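Local coordinates for protein peptidase M3B, oligoendopeptidase F (Enterococcus faecium, PDB 2QR4) that probably cleaves internal peptide bonds of short peptides as a zinc metallopeptidase of family M3, at residues D151-L156 / H495-Y500; S202-F207 / E489-P494; E144-S149 / H222-K227; E446-T451 / S461-D466. All blocks are in the same frame, centred on the assembly; numbering follows the deposited sequence.

Contact 1 (D151-L156 / H495-Y500); sequences DTFAVL and HFYYNY
The rings of F153 and Y497 lie face over face in an offset stack, centroids 4.1 Å apart and planes inclined by 25°. One face of the F153 phenyl receives the CE2 corner of the tyrosine, which hovers 3.2 Å above the plane over its centre. The facing side of the Y497 ring receives F153 CB, displaced toward the rim and 3.9 Å from the centroid, in a CH-pi contact. The stack is thus shifted so that the CB, CG and CD1 side of the phenylalanine, rather than its ring centre, lies against the tyrosine. The tilt brings one side of the pair closest, with F153 CD1 3.3 Å from Y497 CE2 and also 3.3 Å from Y497 OH. F153 swings its ring out from helix 143-160 with CG opposite the backbone N (chi1 164°), while Y497 comes from the connection between helices 461-476 and 503-520, where Y498 N bonds to H495 O.

Polar links lie at the margins. Y497 OH hydrogen-bonds to T214 OG1 and the ring also rests on L215, both on helix 208-228; beyond the stack, T152 OG1 is hydrogen-bonded to S213 OG of the second subunit.

No hydrogen bond joins the two segments, and the contact is made by two buried aromatic side chains. Dispersion and the exclusion of water probably supply most of its attraction, while the bond to T214 satisfies the one polar atom of the pair and probably limits how far the tyrosine ring can slide over the phenylalanine.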
# COMPACT_ATOMS: atom_id res chain seq x y z
N ASP A 151 4.26 -4.46 3.43
CA ASP A 151 5.59 -3.85 3.57
C ASP A 151 5.49 -2.45 4.19
O ASP A 151 6.28 -2.09 5.06
CB ASP A 151 6.29 -3.82 2.22
CG ASP A 151 6.52 -5.24 1.65
OD1 ASP A 151 6.65 -6.20 2.44
OD2 ASP A 151 6.56 -5.41 0.41
N THR A 152 4.49 -1.69 3.77
CA THR A 152 4.29 -0.35 4.30
C THR A 152 3.96 -0.44 5.78
O THR A 152 4.48 0.32 6.60
CB THR A 152 3.16 0.37 3.56
OG1 THR A 152 3.46 0.33 2.16
CG2 THR A 152 3.02 1.82 4.01
N PHE A 153 3.13 -1.42 6.13
CA PHE A 153 2.79 -1.65 7.52
C PHE A 153 4.03 -1.97 8.34
O PHE A 153 4.28 -1.36 9.38
CB PHE A 153 1.81 -2.80 7.67
CG PHE A 153 1.73 -3.31 9.06
CD1 PHE A 153 0.93 -2.66 10.00
CD2 PHE A 153 2.45 -4.43 9.45
CE1 PHE A 153 0.86 -3.11 11.30
CE2 PHE A 153 2.39 -4.89 10.76
CZ PHE A 153 1.59 -4.22 11.69
N ALA A 154 4.80 -2.93 7.86
CA ALA A 154 6.00 -3.41 8.55
C ALA A 154 6.96 -2.25 8.84
O ALA A 154 7.53 -2.15 9.92
CB ALA A 154 6.71 -4.50 7.68
N VAL A 155 7.12 -1.38 7.87
CA VAL A 155 8.09 -0.31 7.94
C VAL A 155 7.61 0.80 8.88
O VAL A 155 8.33 1.27 9.78
CB VAL A 155 8.35 0.24 6.52
CG1 VAL A 155 7.58 1.48 6.31
CG2 VAL A 155 9.81 0.52 6.32
N LEU A 156 6.37 1.20 8.71
CA LEU A 156 5.77 2.16 9.61
C LEU A 156 5.78 1.62 11.05
O LEU A 156 6.16 2.34 11.98
CB LEU A 156 4.34 2.47 9.15
CG LEU A 156 3.48 3.35 10.04
CD1 LEU A 156 4.12 4.73 10.28
CD2 LEU A 156 2.12 3.49 9.40
N HIS A 495 -0.32 -10.39 12.27
CA HIS A 495 -0.91 -11.59 11.70
C HIS A 495 -2.07 -11.31 10.78
O HIS A 495 -2.42 -12.15 9.96
CB HIS A 495 -1.32 -12.58 12.78
CG HIS A 495 -0.16 -13.22 13.46
ND1 HIS A 495 0.39 -12.73 14.62
CD2 HIS A 495 0.59 -14.30 13.11
CE1 HIS A 495 1.42 -13.48 14.97
NE2 HIS A 495 1.55 -14.45 14.08
N PHE A 496 -2.65 -10.11 10.89
CA PHE A 496 -3.76 -9.75 10.02
C PHE A 496 -3.28 -9.49 8.61
O PHE A 496 -4.10 -9.41 7.70
CB PHE A 496 -4.49 -8.53 10.54
CG PHE A 496 -5.35 -8.79 11.72
CD1 PHE A 496 -5.95 -10.04 11.89
CD2 PHE A 496 -5.57 -7.80 12.67
CE1 PHE A 496 -6.76 -10.29 12.98
CE2 PHE A 496 -6.38 -8.05 13.78
CZ PHE A 496 -6.98 -9.30 13.93
N TYR A 497 -1.96 -9.35 8.43
CA TYR A 497 -1.32 -9.19 7.10
C TYR A 497 -0.80 -10.53 6.54
O TYR A 497 -0.04 -10.57 5.57
CB TYR A 497 -0.17 -8.16 7.15
CG TYR A 497 -0.62 -6.76 7.46
CD1 TYR A 497 -0.97 -5.88 6.43
CD2 TYR A 497 -0.73 -6.31 8.78
CE1 TYR A 497 -1.40 -4.58 6.71
CE2 TYR A 497 -1.16 -5.01 9.07
CZ TYR A 497 -1.49 -4.15 8.03
OH TYR A 497 -1.93 -2.88 8.30
N TYR A 498 -1.20 -11.62 7.16
CA TYR A 498 -0.96 -12.93 6.58
C TYR A 498 -2.23 -13.24 5.80
O TYR A 498 -2.80 -12.35 5.16
CB TYR A 498 -0.70 -13.96 7.68
CG TYR A 498 0.64 -13.78 8.35
CD1 TYR A 498 1.29 -12.55 8.33
CD2 TYR A 498 1.26 -14.83 9.01
CE1 TYR A 498 2.53 -12.37 8.94
CE2 TYR A 498 2.50 -14.66 9.62
CZ TYR A 498 3.12 -13.43 9.59
OH TYR A 498 4.34 -13.26 10.19
N ASN A 499 -2.71 -14.47 5.86
CA ASN A 499 -3.87 -14.86 5.06
C ASN A 499 -4.64 -15.99 5.75
O ASN A 499 -4.52 -17.16 5.39
CB ASN A 499 -3.40 -15.28 3.66
CG ASN A 499 -4.54 -15.38 2.66
OD1 ASN A 499 -5.66 -14.94 2.93
ND2 ASN A 499 -4.27 -15.95 1.49
N TYR A 500 -5.43 -15.64 6.75
CA TYR A 500 -6.13 -16.65 7.51
C TYR A 500 -5.16 -17.64 8.14
O TYR A 500 -5.25 -18.85 7.95
CB TYR A 500 -7.12 -17.37 6.61
CG TYR A 500 -8.38 -16.57 6.38
CD1 TYR A 500 -9.38 -16.54 7.33
CD2 TYR A 500 -8.56 -15.86 5.21
CE1 TYR A 500 -10.53 -15.82 7.13
CE2 TYR A 500 -9.72 -15.14 4.99
CZ TYR A 500 -10.71 -15.13 5.95
OH TYR A 500 -11.87 -14.43 5.74

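Contact 2 (S202-F207 / E489-P494); sequences SVYEQF and EWSRIP
The last turn of helix 190-206 meets the 3-10 segment 489-491 in the long connection between helices 461-476 and 503-520, and Y204 is the side chain that spans the gap to S491 and R492. R492 CB sits over one face of the Y204 ring, 3.7 Å from the centroid and 20° off the normal, a CH-pi contact displaced toward the CZ side. S491 OG approaches the same ring obliquely, 3.5 Å from Y204 CD1, while its hydrogen bond goes to F488 O.

The guanidinium of R492 does not stack on the tyrosine: the two planes stand 71° apart, and Y204 CE2 lies at the guanidinium edge. With chi3 at -88° the arginine chain bends, and R492 NH2 forms a salt bridge of 3.2 Å to E489 OE1, an oxygen that R438 also bridges. R492 NE donates to a water 2.6 Å away, which reaches Y204 OH only by a weak link of 3.4 Å; N157 ND2 is the stronger partner of that hydroxyl.

Around this pair, Y181 of helix 178-185 packs on R492 and H178 of the same helix on Y204, and F211 of helix 208-228 touches S491. At F207, where helix 190-206 ends, the ring meets F207 of the second subunit.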
# COMPACT_ATOMS: atom_id res chain seq x y z
N SER A 202 -1.71 5.57 22.49
CA SER A 202 -1.89 6.94 21.98
C SER A 202 -1.35 7.03 20.55
O SER A 202 -1.88 7.75 19.73
CB SER A 202 -1.20 7.97 22.89
OG SER A 202 0.20 7.78 22.91
N VAL A 203 -0.32 6.26 20.25
CA VAL A 203 0.27 6.29 18.92
C VAL A 203 -0.54 5.50 17.88
O VAL A 203 -0.73 5.96 16.76
CB VAL A 203 1.75 5.80 18.94
CG1 VAL A 203 2.29 5.65 17.53
CG2 VAL A 203 2.61 6.77 19.74
N TYR A 204 -1.01 4.31 18.24
CA TYR A 204 -1.89 3.56 17.34
C TYR A 204 -3.17 4.32 17.03
O TYR A 204 -3.65 4.30 15.90
CB TYR A 204 -2.15 2.13 17.83
CG TYR A 204 -0.92 1.33 17.60
CD1 TYR A 204 -0.55 0.94 16.32
CD2 TYR A 204 -0.05 1.05 18.65
CE1 TYR A 204 0.63 0.25 16.09
CE2 TYR A 204 1.12 0.36 18.44
CZ TYR A 204 1.46 -0.03 17.16
OH TYR A 204 2.62 -0.71 16.96
N GLU A 205 -3.70 5.02 18.01
CA GLU A 205 -4.86 5.86 17.78
C GLU A 205 -4.54 6.97 16.77
O GLU A 205 -5.31 7.23 15.84
CB GLU A 205 -5.39 6.42 19.10
CG GLU A 205 -6.37 7.60 18.95
CD GLU A 205 -7.06 7.97 20.26
OE1 GLU A 205 -6.45 7.84 21.34
OE2 GLU A 205 -8.23 8.41 20.21
N GLN A 206 -3.42 7.64 16.95
CA GLN A 206 -3.05 8.70 16.02
C GLN A 206 -2.97 8.19 14.58
O GLN A 206 -3.36 8.90 13.65
CB GLN A 206 -1.69 9.28 16.40
CG GLN A 206 -1.39 10.62 15.73
CD GLN A 206 0.07 10.99 15.84
OE1 GLN A 206 0.76 10.60 16.81
NE2 GLN A 206 0.57 11.73 14.87
N PHE A 207 -2.48 6.98 14.39
CA PHE A 207 -2.25 6.48 13.04
C PHE A 207 -3.25 5.43 12.59
O PHE A 207 -2.96 4.64 11.70
CB PHE A 207 -0.81 5.97 12.86
CG PHE A 207 0.22 7.05 12.96
CD1 PHE A 207 0.68 7.70 11.83
CD2 PHE A 207 0.71 7.45 14.19
CE1 PHE A 207 1.61 8.71 11.91
CE2 PHE A 207 1.65 8.45 14.28
CZ PHE A 207 2.09 9.09 13.14
N GLU A 489 -6.42 -1.87 19.02
CA GLU A 489 -5.51 -3.02 18.96
C GLU A 489 -5.44 -3.72 17.58
O GLU A 489 -4.38 -4.19 17.20
CB GLU A 489 -5.80 -4.03 20.08
CG GLU A 489 -4.85 -5.23 20.08
CD GLU A 489 -5.05 -6.16 21.26
OE1 GLU A 489 -4.04 -6.60 21.85
OE2 GLU A 489 -6.22 -6.44 21.60
N TRP A 490 -6.54 -3.79 16.83
CA TRP A 490 -6.51 -4.47 15.51
C TRP A 490 -5.35 -3.98 14.65
O TRP A 490 -4.86 -4.72 13.80
CB TRP A 490 -7.82 -4.27 14.73
CG TRP A 490 -8.14 -2.84 14.53
CD1 TRP A 490 -8.92 -2.04 15.32
CD2 TRP A 490 -7.65 -2.00 13.47
NE1 TRP A 490 -8.94 -0.75 14.83
CE2 TRP A 490 -8.17 -0.71 13.69
CE3 TRP A 490 -6.81 -2.22 12.37
CZ2 TRP A 490 -7.88 0.37 12.84
CZ3 TRP A 490 -6.53 -1.16 11.52
CH2 TRP A 490 -7.06 0.12 11.77
N SER A 491 -4.91 -2.75 14.90
CA SER A 491 -3.96 -2.10 14.02
C SER A 491 -2.50 -2.45 14.30
O SER A 491 -1.62 -2.10 13.53
CB SER A 491 -4.15 -0.57 14.07
OG SER A 491 -3.70 -0.02 15.29
N ARG A 492 -2.24 -3.15 15.40
CA ARG A 492 -0.86 -3.47 15.74
C ARG A 492 -0.53 -4.95 15.59
O ARG A 492 0.60 -5.38 15.84
CB ARG A 492 -0.50 -2.97 17.14
CG ARG A 492 -1.32 -3.59 18.25
CD ARG A 492 -1.04 -2.92 19.61
NE ARG A 492 0.08 -3.54 20.30
CZ ARG A 492 -0.03 -4.61 21.09
NH1 ARG A 492 1.06 -5.11 21.66
NH2 ARG A 492 -1.21 -5.19 21.29
N ILE A 493 -1.51 -5.73 15.12
CA ILE A 493 -1.37 -7.19 15.00
C ILE A 493 -0.87 -7.61 13.61
O ILE A 493 -1.62 -7.58 12.65
CB ILE A 493 -2.72 -7.85 15.28
CG1 ILE A 493 -3.13 -7.58 16.73
CG2 ILE A 493 -2.66 -9.34 14.99
CD1 ILE A 493 -4.52 -8.03 17.05
N PRO A 494 0.41 -8.00 13.51
CA PRO A 494 1.06 -8.38 12.24
C PRO A 494 0.33 -9.52 11.52
O PRO A 494 0.35 -9.59 10.28
CB PRO A 494 2.46 -8.89 12.69
CG PRO A 494 2.67 -8.33 14.07
CD PRO A 494 1.30 -8.15 14.68
O HOH W 1 2.39 -3.25 19.15

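Contact 3 (E144-S149 / H222-K227); sequences EIFDAS and HNFKAK
Helices 143-160 and 208-228 run in largely opposite directions here, inclined to each other, nearest at F146 and H222 with their CA atoms 8.8 Å apart. Side chains bridge that separation. F146 meets both K225, over one ring face, and F224, at its rim. The extended K225 chain lays CE on that face, 4.0 Å from the F146 ring centroid and 17° off the normal, a CH-pi contact. Its ammonium overshoots the ring, so that NZ ends 3.6 Å from F146 CB. D147 OD1 is 4.6 Å from K225 NZ, too far for a salt bridge, although the opposite charges probably attract.

F224 comes beside the F146 ring: the planes are almost parallel (13°) but the rings do not overlap, and the closest atoms are F146 CE2 and F224 CD2 at 3.7 Å. The pair is therefore not a stack.

Toward the next turn of helix 143-160, S149 OG bonds to T214 O of helix 208-228 and continues the same helix pairing. Helix 68-87 packs on E144, N223 ties helix 208-228 to H450 of helix 418-454, and the second subunit lays its I145 on F146 and its G141 on F224.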
# COMPACT_ATOMS: atom_id res chain seq x y z
N GLU A 144 4.00 -7.92 -6.44
CA GLU A 144 4.61 -6.89 -5.61
C GLU A 144 3.59 -5.82 -5.23
O GLU A 144 3.51 -5.41 -4.07
CB GLU A 144 5.78 -6.25 -6.34
CG GLU A 144 7.05 -7.04 -6.26
CD GLU A 144 8.24 -6.29 -6.80
OE1 GLU A 144 8.41 -6.27 -8.04
OE2 GLU A 144 9.01 -5.74 -5.98
N ILE A 145 2.81 -5.37 -6.21
CA ILE A 145 1.76 -4.41 -5.92
C ILE A 145 0.79 -4.98 -4.88
O ILE A 145 0.51 -4.33 -3.88
CB ILE A 145 1.00 -4.02 -7.20
CG1 ILE A 145 1.97 -3.64 -8.31
CG2 ILE A 145 0.03 -2.92 -6.91
CD1 ILE A 145 3.05 -2.69 -7.91
N PHE A 146 0.32 -6.22 -5.05
CA PHE A 146 -0.60 -6.80 -4.04
C PHE A 146 -0.02 -6.87 -2.63
O PHE A 146 -0.74 -6.63 -1.66
CB PHE A 146 -1.12 -8.18 -4.46
CG PHE A 146 -2.07 -8.12 -5.60
CD1 PHE A 146 -1.65 -8.35 -6.89
CD2 PHE A 146 -3.39 -7.79 -5.38
CE1 PHE A 146 -2.53 -8.27 -7.94
CE2 PHE A 146 -4.28 -7.71 -6.44
CZ PHE A 146 -3.85 -7.94 -7.72
N ASP A 147 1.27 -7.17 -2.52
CA ASP A 147 1.89 -7.31 -1.22
C ASP A 147 2.41 -5.99 -0.64
O ASP A 147 2.86 -5.97 0.50
CB ASP A 147 3.04 -8.33 -1.30
CG ASP A 147 2.56 -9.74 -1.66
OD1 ASP A 147 1.33 -9.98 -1.63
OD2 ASP A 147 3.41 -10.61 -1.98
N ALA A 148 2.34 -4.90 -1.40
CA ALA A 148 3.06 -3.69 -0.96
C ALA A 148 2.60 -3.16 0.40
O ALA A 148 3.43 -2.76 1.23
CB ALA A 148 2.99 -2.60 -2.01
N SER A 149 1.30 -3.18 0.65
CA SER A 149 0.78 -2.58 1.88
C SER A 149 1.18 -3.33 3.17
O SER A 149 1.20 -2.74 4.23
CB SER A 149 -0.73 -2.39 1.80
OG SER A 149 -1.41 -3.62 2.03
N HIS A 222 -6.94 -9.95 -1.13
CA HIS A 222 -7.43 -11.31 -0.90
C HIS A 222 -8.79 -11.54 -1.55
O HIS A 222 -9.04 -12.57 -2.17
CB HIS A 222 -7.56 -11.62 0.59
CG HIS A 222 -6.25 -11.69 1.30
ND1 HIS A 222 -6.15 -11.60 2.68
CD2 HIS A 222 -4.99 -11.83 0.84
CE1 HIS A 222 -4.88 -11.69 3.02
NE2 HIS A 222 -4.16 -11.83 1.93
N ASN A 223 -9.68 -10.57 -1.40
CA ASN A 223 -11.01 -10.68 -1.98
C ASN A 223 -10.98 -10.67 -3.50
O ASN A 223 -11.65 -11.47 -4.15
CB ASN A 223 -11.96 -9.61 -1.40
CG ASN A 223 -12.54 -10.05 -0.05
OD1 ASN A 223 -12.64 -11.25 0.22
ND2 ASN A 223 -12.92 -9.09 0.80
N PHE A 224 -10.20 -9.76 -4.06
CA PHE A 224 -10.07 -9.69 -5.50
C PHE A 224 -9.53 -11.01 -6.08
O PHE A 224 -10.06 -11.51 -7.07
CB PHE A 224 -9.15 -8.53 -5.89
CG PHE A 224 -8.78 -8.54 -7.34
CD1 PHE A 224 -9.69 -8.13 -8.30
CD2 PHE A 224 -7.54 -9.00 -7.75
CE1 PHE A 224 -9.37 -8.16 -9.64
CE2 PHE A 224 -7.21 -9.04 -9.10
CZ PHE A 224 -8.12 -8.61 -10.04
N LYS A 225 -8.48 -11.57 -5.46
CA LYS A 225 -7.89 -12.83 -5.96
C LYS A 225 -8.85 -14.00 -5.80
O LYS A 225 -8.98 -14.84 -6.70
CB LYS A 225 -6.56 -13.14 -5.27
CG LYS A 225 -5.34 -12.45 -5.89
CD LYS A 225 -4.27 -12.24 -4.84
CE LYS A 225 -2.94 -11.84 -5.44
NZ LYS A 225 -1.92 -11.67 -4.35
N ALA A 226 -9.54 -14.06 -4.67
CA ALA A 226 -10.55 -15.07 -4.47
C ALA A 226 -11.60 -14.99 -5.59
O ALA A 226 -11.96 -16.00 -6.21
CB ALA A 226 -11.20 -14.90 -3.09
N LYS A 227 -12.08 -13.79 -5.86
CA LYS A 227 -13.13 -13.60 -6.86
C LYS A 227 -12.67 -14.05 -8.24
O LYS A 227 -13.35 -14.84 -8.92
CB LYS A 227 -13.58 -12.14 -6.91
CG LYS A 227 -14.76 -11.90 -7.84
CD LYS A 227 -15.42 -10.55 -7.56
CE LYS A 227 -16.73 -10.38 -8.33
NZ LYS A 227 -16.52 -9.94 -9.74

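Contact 4 (E446-T451 / S461-D466); sequences EHFMHT and SEYLSD
Y463 and L464, neighbours on helix 461-476, touch F448 and M449, neighbours on helix 418-454. At the start of the second segment, S461 O receives two bonds from S465, one from N at 2.9 Å and one from OG at 2.6 Å, arriving from opposite faces of the carbonyl plane. E462 turns elsewhere, and its OE2 bonds to T68 OG1 of the second subunit.

Y463 follows, with CG opposite the backbone N (chi1 -176°), an orientation that carries the ring to F448. The rings meet obliquely, centroids 5.9 Å apart and planes at 33°, in neither a stack nor an edge-to-face pair. F448 CZ does the touching, 3.4 Å from Y463 OH and 3.8 Å from Y463 CZ. The hydroxyl bonds to E452 OE1, one turn further along the F448 helix, which probably helps hold the outer end of the tyrosine in place.

L464 and M449 form the buried half of the contact; L464 CD1 meets CG of M449, a selenomethionine, at 3.7 Å and SE at 4.0 Å, the two side chains crossing at about a right angle. The selenomethionine also rests on L215 and I219 of helix 208-228. S465 OG, besides its bond to S461 O, is also hydrogen-bonded to W490 NE1, and D466 OD2 ends the walk in a salt bridge with K487 NZ.

The arrangement is a helix-loop-helix unit: two successive helices, joined by a short connection, run in partly opposed directions, markedly inclined to one another, and pack through an inner aliphatic pair and an outer aromatic pair within the largely helical M3 peptidase fold.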
# COMPACT_ATOMS: atom_id res chain seq x y z
N GLU A 446 -10.57 -11.34 11.76
CA GLU A 446 -10.02 -11.46 10.41
C GLU A 446 -11.11 -11.81 9.42
O GLU A 446 -11.23 -11.19 8.36
CB GLU A 446 -8.89 -12.47 10.33
CG GLU A 446 -8.31 -12.64 8.94
CD GLU A 446 -6.98 -13.41 8.92
OE1 GLU A 446 -6.70 -14.16 9.88
OE2 GLU A 446 -6.22 -13.26 7.94
N HIS A 447 -11.94 -12.79 9.76
CA HIS A 447 -12.99 -13.21 8.85
C HIS A 447 -14.02 -12.10 8.68
O HIS A 447 -14.49 -11.85 7.57
CB HIS A 447 -13.65 -14.51 9.31
CG HIS A 447 -14.49 -15.15 8.26
ND1 HIS A 447 -15.77 -15.62 8.50
CD2 HIS A 447 -14.24 -15.39 6.95
CE1 HIS A 447 -16.26 -16.13 7.39
NE2 HIS A 447 -15.36 -16.00 6.43
N PHE A 448 -14.37 -11.45 9.79
CA PHE A 448 -15.32 -10.33 9.78
C PHE A 448 -14.87 -9.23 8.81
O PHE A 448 -15.67 -8.71 8.04
CB PHE A 448 -15.49 -9.78 11.21
CG PHE A 448 -16.20 -8.46 11.29
CD1 PHE A 448 -17.59 -8.39 11.36
CD2 PHE A 448 -15.48 -7.27 11.33
CE1 PHE A 448 -18.24 -7.17 11.46
CE2 PHE A 448 -16.13 -6.03 11.42
CZ PHE A 448 -17.52 -5.99 11.50
N MSE A 449 -13.58 -8.90 8.81
CA MSE A 449 -13.06 -7.89 7.88
C MSE A 449 -13.20 -8.30 6.42
O MSE A 449 -13.56 -7.47 5.59
CB MSE A 449 -11.59 -7.58 8.17
CG MSE A 449 -11.38 -6.68 9.37
SE MSE A 449 -9.48 -6.17 9.56
CE MSE A 449 -8.71 -7.95 9.92
N HIS A 450 -12.90 -9.56 6.09
CA HIS A 450 -13.03 -10.01 4.70
C HIS A 450 -14.48 -10.02 4.23
O HIS A 450 -14.79 -9.54 3.14
CB HIS A 450 -12.42 -11.39 4.50
CG HIS A 450 -10.93 -11.43 4.63
ND1 HIS A 450 -10.08 -11.39 3.55
CD2 HIS A 450 -10.14 -11.53 5.73
CE1 HIS A 450 -8.83 -11.45 3.97
NE2 HIS A 450 -8.84 -11.54 5.28
N THR A 451 -15.37 -10.60 5.03
CA THR A 451 -16.78 -10.69 4.65
C THR A 451 -17.44 -9.33 4.52
O THR A 451 -18.24 -9.11 3.62
CB THR A 451 -17.58 -11.58 5.61
OG1 THR A 451 -17.35 -11.12 6.96
CG2 THR A 451 -17.13 -13.03 5.47
N SER A 461 -11.26 3.28 9.82
CA SER A 461 -10.80 3.08 11.19
C SER A 461 -11.91 3.15 12.21
O SER A 461 -11.87 2.43 13.22
CB SER A 461 -9.69 4.06 11.59
OG SER A 461 -10.10 5.39 11.40
N GLU A 462 -12.90 4.02 11.99
CA GLU A 462 -14.00 4.13 12.95
C GLU A 462 -14.75 2.79 13.02
O GLU A 462 -14.96 2.25 14.09
CB GLU A 462 -14.96 5.27 12.60
CG GLU A 462 -16.01 5.58 13.71
CD GLU A 462 -16.94 6.76 13.35
OE1 GLU A 462 -18.18 6.57 13.29
OE2 GLU A 462 -16.44 7.89 13.09
N TYR A 463 -15.13 2.27 11.86
CA TYR A 463 -15.89 1.04 11.82
C TYR A 463 -15.08 -0.14 12.36
O TYR A 463 -15.61 -1.00 13.07
CB TYR A 463 -16.32 0.74 10.39
CG TYR A 463 -17.20 -0.47 10.29
CD1 TYR A 463 -18.41 -0.52 10.96
CD2 TYR A 463 -16.82 -1.56 9.53
CE1 TYR A 463 -19.24 -1.63 10.86
CE2 TYR A 463 -17.64 -2.68 9.43
CZ TYR A 463 -18.85 -2.70 10.09
OH TYR A 463 -19.67 -3.80 10.00
N LEU A 464 -13.81 -0.19 12.01
CA LEU A 464 -12.94 -1.29 12.46
C LEU A 464 -12.83 -1.26 13.99
O LEU A 464 -12.93 -2.28 14.66
CB LEU A 464 -11.55 -1.17 11.82
CG LEU A 464 -11.00 -2.10 10.73
CD1 LEU A 464 -11.99 -3.07 10.14
CD2 LEU A 464 -10.33 -1.31 9.66
N SER A 465 -12.65 -0.06 14.53
CA SER A 465 -12.43 0.12 15.95
C SER A 465 -13.66 -0.15 16.78
O SER A 465 -13.59 -0.90 17.75
CB SER A 465 -11.85 1.51 16.22
OG SER A 465 -10.71 1.70 15.39
N ASP A 466 -14.80 0.43 16.39
CA ASP A 466 -16.07 0.11 17.06
C ASP A 466 -16.36 -1.40 17.00
O ASP A 466 -16.84 -1.98 17.97
CB ASP A 466 -17.25 0.88 16.43
CG ASP A 466 -17.12 2.41 16.59
OD1 ASP A 466 -17.89 3.16 15.93
OD2 ASP A 466 -16.25 2.87 17.37

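Contacts 1 and 3 share helix 143-160 and lie 12 Å apart between centres, as do contacts 1 and 2, whose second segments are consecutive in the chain. Contact 4 joins two successive helices and touches the other three through hydrogen bonds that involve side chains, among them the one from Y500 N to E446 OE2 that ties it to contact 1. Contacts 2 and 3 are the most distant pair, centres 22 Å apart. Along the chain, 144-149 and 151-156 come first, then 202-207 and 222-227, then 446-451 and 461-466, and finally 489-500. The late loop thus returns to early helices, knitting distant sequence into one helical body whose contacts also border the second subunit.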